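Local structure of quinoline 2-oxidoreductase large subunit (Pseudomonas putida, 1T3Q) at residues Pro493-Ser505 with Asp528-Gly541. The protein probably catalyses, as the molybdenum-bearing subunit of a molybdenum hydroxylase, the oxidation of quinoline, and holds the pterin cytosine dinucleotide cofactor. Residues are numbered along the deposited sequence; the frame is centred on the assembly and turned at random.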
loop_
_atom_site.group_PDB
_atom_site.type_symbol
_atom_site.label_atom_id
_atom_site.label_comp_id
_atom_site.label_asym_id
_atom_site.label_seq_id
_atom_site.Cartn_x
_atom_site.Cartn_y
_atom_site.Cartn_z
ATOM N N PRO B 493 -8.099 15.451 17.068
ATOM C CA PRO B 493 -9.289 16.061 17.673
ATOM C C PRO B 493 -9.807 15.430 18.964
ATOM O O PRO B 493 -10.199 16.145 19.884
ATOM C CB PRO B 493 -10.317 15.997 16.549
ATOM C CG PRO B 493 -9.475 16.175 15.331
ATOM C CD PRO B 493 -8.294 15.268 15.617
ATOM N N THR B 494 -9.811 14.102 19.037
ATOM C CA THR B 494 -10.307 13.429 20.235
ATOM C C THR B 494 -9.295 13.386 21.373
ATOM O O THR B 494 -9.562 12.809 22.427
ATOM C CB THR B 494 -10.769 11.987 19.922
ATOM O OG1 THR B 494 -9.668 11.221 19.415
ATOM C CG2 THR B 494 -11.885 12.009 18.890
ATOM N N GLY B 495 -8.132 13.999 21.165
ATOM C CA GLY B 495 -7.119 14.014 22.206
ATOM C C GLY B 495 -6.031 12.962 22.083
ATOM O O GLY B 495 -5.194 12.830 22.973
ATOM N N LYS B 496 -6.045 12.197 20.996
ATOM C CA LYS B 496 -5.023 11.184 20.793
ATOM C C LYS B 496 -3.844 11.879 20.116
ATOM O O LYS B 496 -3.977 13.015 19.664
ATOM C CB LYS B 496 -5.570 10.036 19.937
ATOM C CG LYS B 496 -6.751 9.309 20.580
ATOM C CD LYS B 496 -6.405 8.823 21.983
ATOM C CE LYS B 496 -7.503 7.951 22.585
ATOM N NZ LYS B 496 -8.805 8.656 22.713
ATOM N N VAL B 497 -2.698 11.210 20.052
ATOM C CA VAL B 497 -1.505 11.819 19.470
ATOM C C VAL B 497 -0.870 10.995 18.351
ATOM O O VAL B 497 -0.652 9.795 18.501
ATOM C CB VAL B 497 -0.442 12.054 20.564
ATOM C CG1 VAL B 497 0.779 12.733 19.979
ATOM C CG2 VAL B 497 -1.031 12.898 21.688
ATOM N N THR B 498 -0.559 11.661 17.238
ATOM C CA THR B 498 0.069 11.015 16.087
ATOM C C THR B 498 1.453 11.622 15.872
ATOM O O THR B 498 1.579 12.816 15.599
ATOM C CB THR B 498 -0.760 11.217 14.807
ATOM O OG1 THR B 498 -2.067 10.662 14.995
ATOM C CG2 THR B 498 -0.085 10.528 13.617
ATOM N N VAL B 499 2.483 10.794 16.013
ATOM C CA VAL B 499 3.865 11.229 15.845
ATOM C C VAL B 499 4.438 10.649 14.558
ATOM O O VAL B 499 4.220 9.477 14.248
ATOM C CB VAL B 499 4.746 10.746 17.026
ATOM C CG1 VAL B 499 6.187 11.197 16.833
ATOM C CG2 VAL B 499 4.193 11.279 18.335
ATOM N N THR B 500 5.153 11.474 13.802
ATOM C CA THR B 500 5.779 11.010 12.573
ATOM C C THR B 500 7.273 11.246 12.724
ATOM O O THR B 500 7.717 12.348 13.057
ATOM C CB THR B 500 5.261 11.761 11.329
ATOM O OG1 THR B 500 3.834 11.645 11.260
ATOM C CG2 THR B 500 5.860 11.154 10.056
ATOM N N THR B 501 8.051 10.195 12.512
ATOM C CA THR B 501 9.492 10.303 12.643
ATOM C C THR B 501 10.231 9.848 11.391
ATOM O O THR B 501 9.713 9.087 10.572
ATOM C CB THR B 501 9.992 9.488 13.851
ATOM O OG1 THR B 501 11.399 9.693 14.014
ATOM C CG2 THR B 501 9.716 8.001 13.654
ATOM N N SER B 502 11.452 10.347 11.261
ATOM C CA SER B 502 12.333 10.040 10.154
ATOM C C SER B 502 13.247 8.890 10.583
ATOM O O SER B 502 14.009 8.344 9.784
ATOM C CB SER B 502 13.152 11.286 9.825
ATOM O OG SER B 502 13.510 11.965 11.027
ATOM N N LEU B 503 13.162 8.539 11.861
ATOM C CA LEU B 503 13.945 7.442 12.421
ATOM C C LEU B 503 13.382 6.122 11.885
ATOM O O LEU B 503 12.165 5.943 11.822
ATOM C CB LEU B 503 13.838 7.459 13.952
ATOM C CG LEU B 503 14.937 8.088 14.821
ATOM C CD1 LEU B 503 15.720 9.126 14.058
ATOM C CD2 LEU B 503 14.300 8.686 16.068
ATOM N N ALA B 504 14.263 5.209 11.495
ATOM C CA ALA B 504 13.835 3.911 10.986
ATOM C C ALA B 504 14.319 2.849 11.963
ATOM O O ALA B 504 15.470 2.863 12.390
ATOM C CB ALA B 504 14.419 3.667 9.602
ATOM N N SER B 505 13.433 1.929 12.320
ATOM C CA SER B 505 13.768 0.877 13.275
ATOM C C SER B 505 14.187 -0.435 12.625
ATOM O O SER B 505 13.695 -0.795 11.560
ATOM C CB SER B 505 12.562 0.615 14.192
ATOM O OG SER B 505 12.841 -0.399 15.141
ATOM N N ASP B 528 -2.217 6.330 24.146
ATOM C CA ASP B 528 -2.947 7.304 23.332
ATOM C C ASP B 528 -2.058 7.899 22.244
ATOM O O ASP B 528 -2.458 8.829 21.547
ATOM C CB ASP B 528 -3.482 8.447 24.198
ATOM C CG ASP B 528 -4.730 8.071 24.956
ATOM O OD1 ASP B 528 -5.231 8.919 25.721
ATOM O OD2 ASP B 528 -5.214 6.935 24.784
ATOM N N VAL B 529 -0.856 7.352 22.110
ATOM C CA VAL B 529 0.108 7.837 21.128
ATOM C C VAL B 529 0.492 6.768 20.116
ATOM O O VAL B 529 0.647 5.601 20.472
ATOM C CB VAL B 529 1.410 8.291 21.831
ATOM C CG1 VAL B 529 2.402 8.835 20.809
ATOM C CG2 VAL B 529 1.091 9.333 22.886
ATOM N N VAL B 530 0.650 7.157 18.854
ATOM C CA VAL B 530 1.089 6.201 17.849
ATOM C C VAL B 530 2.291 6.775 17.105
ATOM O O VAL B 530 2.329 7.967 16.799
ATOM C CB VAL B 530 -0.020 5.837 16.825
ATOM C CG1 VAL B 530 -0.423 7.053 16.003
ATOM C CG2 VAL B 530 0.487 4.736 15.908
ATOM N N ILE B 531 3.280 5.927 16.851
ATOM C CA ILE B 531 4.473 6.348 16.136
ATOM C C ILE B 531 4.392 5.907 14.676
ATOM O O ILE B 531 4.225 4.721 14.377
ATOM C CB ILE B 531 5.749 5.750 16.767
ATOM C CG1 ILE B 531 5.849 6.172 18.238
ATOM C CG2 ILE B 531 6.990 6.219 15.997
ATOM C CD1 ILE B 531 5.860 7.679 18.448
ATOM N N GLN B 532 4.499 6.881 13.778
ATOM C CA GLN B 532 4.468 6.643 12.339
ATOM C C GLN B 532 5.887 6.785 11.816
ATOM O O GLN B 532 6.526 7.817 12.014
ATOM C CB GLN B 532 3.563 7.667 11.645
ATOM C CG GLN B 532 2.097 7.484 11.956
ATOM C CD GLN B 532 1.207 8.439 11.193
ATOM O OE1 GLN B 532 0.037 8.150 10.969
ATOM N NE2 GLN B 532 1.751 9.587 10.801
ATOM N N ALA B 533 6.375 5.739 11.158
ATOM C CA ALA B 533 7.723 5.733 10.607
ATOM C C ALA B 533 7.725 4.905 9.332
ATOM O O ALA B 533 6.727 4.279 8.997
ATOM C CB ALA B 533 8.688 5.137 11.614
ATOM N N GLY B 534 8.839 4.905 8.613
ATOM C CA GLY B 534 8.908 4.112 7.397
ATOM C C GLY B 534 8.361 4.743 6.128
ATOM O O GLY B 534 7.989 4.032 5.190
ATOM N N SER B 535 8.289 6.071 6.100
ATOM C CA SER B 535 7.822 6.798 4.919
ATOM C C SER B 535 8.441 8.186 4.897
ATOM O O SER B 535 8.471 8.872 5.922
ATOM C CB SER B 535 6.305 6.946 4.910
ATOM O OG SER B 535 5.907 7.750 3.809
ATOM N N THR B 536 8.930 8.593 3.727
ATOM C CA THR B 536 9.544 9.906 3.567
ATOM C C THR B 536 8.531 10.963 3.116
ATOM O O THR B 536 8.908 12.084 2.757
ATOM C CB THR B 536 10.701 9.860 2.552
ATOM O OG1 THR B 536 10.218 9.360 1.297
ATOM C CG2 THR B 536 11.815 8.957 3.054
ATOM N N LYS B 537 7.248 10.615 3.133
ATOM C CA LYS B 537 6.208 11.563 2.737
ATOM C C LYS B 537 6.196 12.789 3.644
ATOM O O LYS B 537 5.775 13.874 3.236
ATOM C CB LYS B 537 4.828 10.907 2.780
ATOM C CG LYS B 537 4.456 10.122 1.535
ATOM C CD LYS B 537 3.025 9.643 1.675
ATOM C CE LYS B 537 2.362 9.421 0.344
ATOM N NZ LYS B 537 0.919 9.097 0.545
ATOM N N ASN B 538 6.636 12.604 4.884
ATOM C CA ASN B 538 6.688 13.692 5.858
ATOM C C ASN B 538 7.867 13.503 6.805
ATOM O O ASN B 538 8.229 12.375 7.150
ATOM C CB ASN B 538 5.371 13.778 6.643
ATOM C CG ASN B 538 4.181 14.124 5.752
ATOM O OD1 ASN B 538 3.567 13.247 5.136
ATOM N ND2 ASN B 538 3.868 15.411 5.662
ATOM N N THR B 539 8.434 14.633 7.226
ATOM C CA THR B 539 9.609 14.736 8.091
ATOM C C THR B 539 10.843 14.377 7.270
ATOM O O THR B 539 10.730 13.871 6.156
ATOM C CB THR B 539 9.562 13.825 9.370
ATOM O OG1 THR B 539 9.810 12.456 9.025
ATOM C CG2 THR B 539 8.224 13.954 10.076
ATOM N N TYR B 540 12.016 14.665 7.816
ATOM C CA TYR B 540 13.272 14.378 7.136
ATOM C C TYR B 540 14.359 14.192 8.175
ATOM O O TYR B 540 14.520 15.029 9.068
ATOM C CB TYR B 540 13.642 15.539 6.204
ATOM C CG TYR B 540 14.824 15.243 5.313
ATOM C CD1 TYR B 540 16.126 15.294 5.803
ATOM C CD2 TYR B 540 14.633 14.872 3.982
ATOM C CE1 TYR B 540 17.217 14.981 4.989
ATOM C CE2 TYR B 540 15.714 14.555 3.162
ATOM C CZ TYR B 540 16.997 14.609 3.670
ATOM O OH TYR B 540 18.058 14.265 2.867
ATOM N N GLY B 541 15.109 13.103 8.069
ATOM C CA GLY B 541 16.158 12.862 9.042
ATOM C C GLY B 541 17.228 11.897 8.582
ATOM O O GLY B 541 17.042 11.161 7.616
HETATM O O HOH W 1 -5.410 11.655 25.334
HETATM O O HOH W 2 7.838 8.342 8.442
HETATM O O HOH W 3 10.802 6.783 9.324
HETATM O O HOH W 4 15.841 8.806 7.645
#
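With CG of Gln532 beside the backbone N (chi1 -69°) and the chain extended beyond it, the Gln532 amide reaches over to the 497-501 strand, where Thr500 has OG1 set anti to its carbonyl carbon (chi1 -56°). NE2 of Gln532 donates to OG1 of Thr500 at 3.0 Å, nearly in the amide plane but bent at the hydrogen (133°). The CG2 methyl of Thr498 meets the same amide, 3.5 Å from CD of Gln532. Shortening Gln532 to an alanine is likely to deprive the Thr500 hydroxyl of this donor and to bare the Thr498 methyl where the amide now lies.

Strands 497-501 and 529-532 exemplify parallel pairing: Val499 stands opposite Ile531, and N of Val499 donates to O of Val530 (2.9 Å), while O of Val499 receives N of Gln532 (2.7 Å). On the face away from Thr498, Thr500 and Gln532, the CD1 end of Ile531 lies alongside CB of Val499 at 3.6 Å, and CG2 of Val499 touches Val529. Just ahead of the two strands, the Lys496 chain crosses the Asp528 carboxylate, but its NZ stays 4.5 Å from OD2 of Asp528, beyond a salt bridge; water 1 joins O of Gly495 to OD1 of Asp528.

Both strands belong to a beta-alpha-beta unit, whose helix 510-522 packs on Val497, Val499 and Ile531. On the face of Thr500 and Gln532 a second subunit approaches, ND2 of its Asn538 hydrogen-bonded to OG1 of Thr500. Strand 486-491 pairs antiparallel with the far side of 497-501, and 529-532 is an outermost strand of the sheet within this chain.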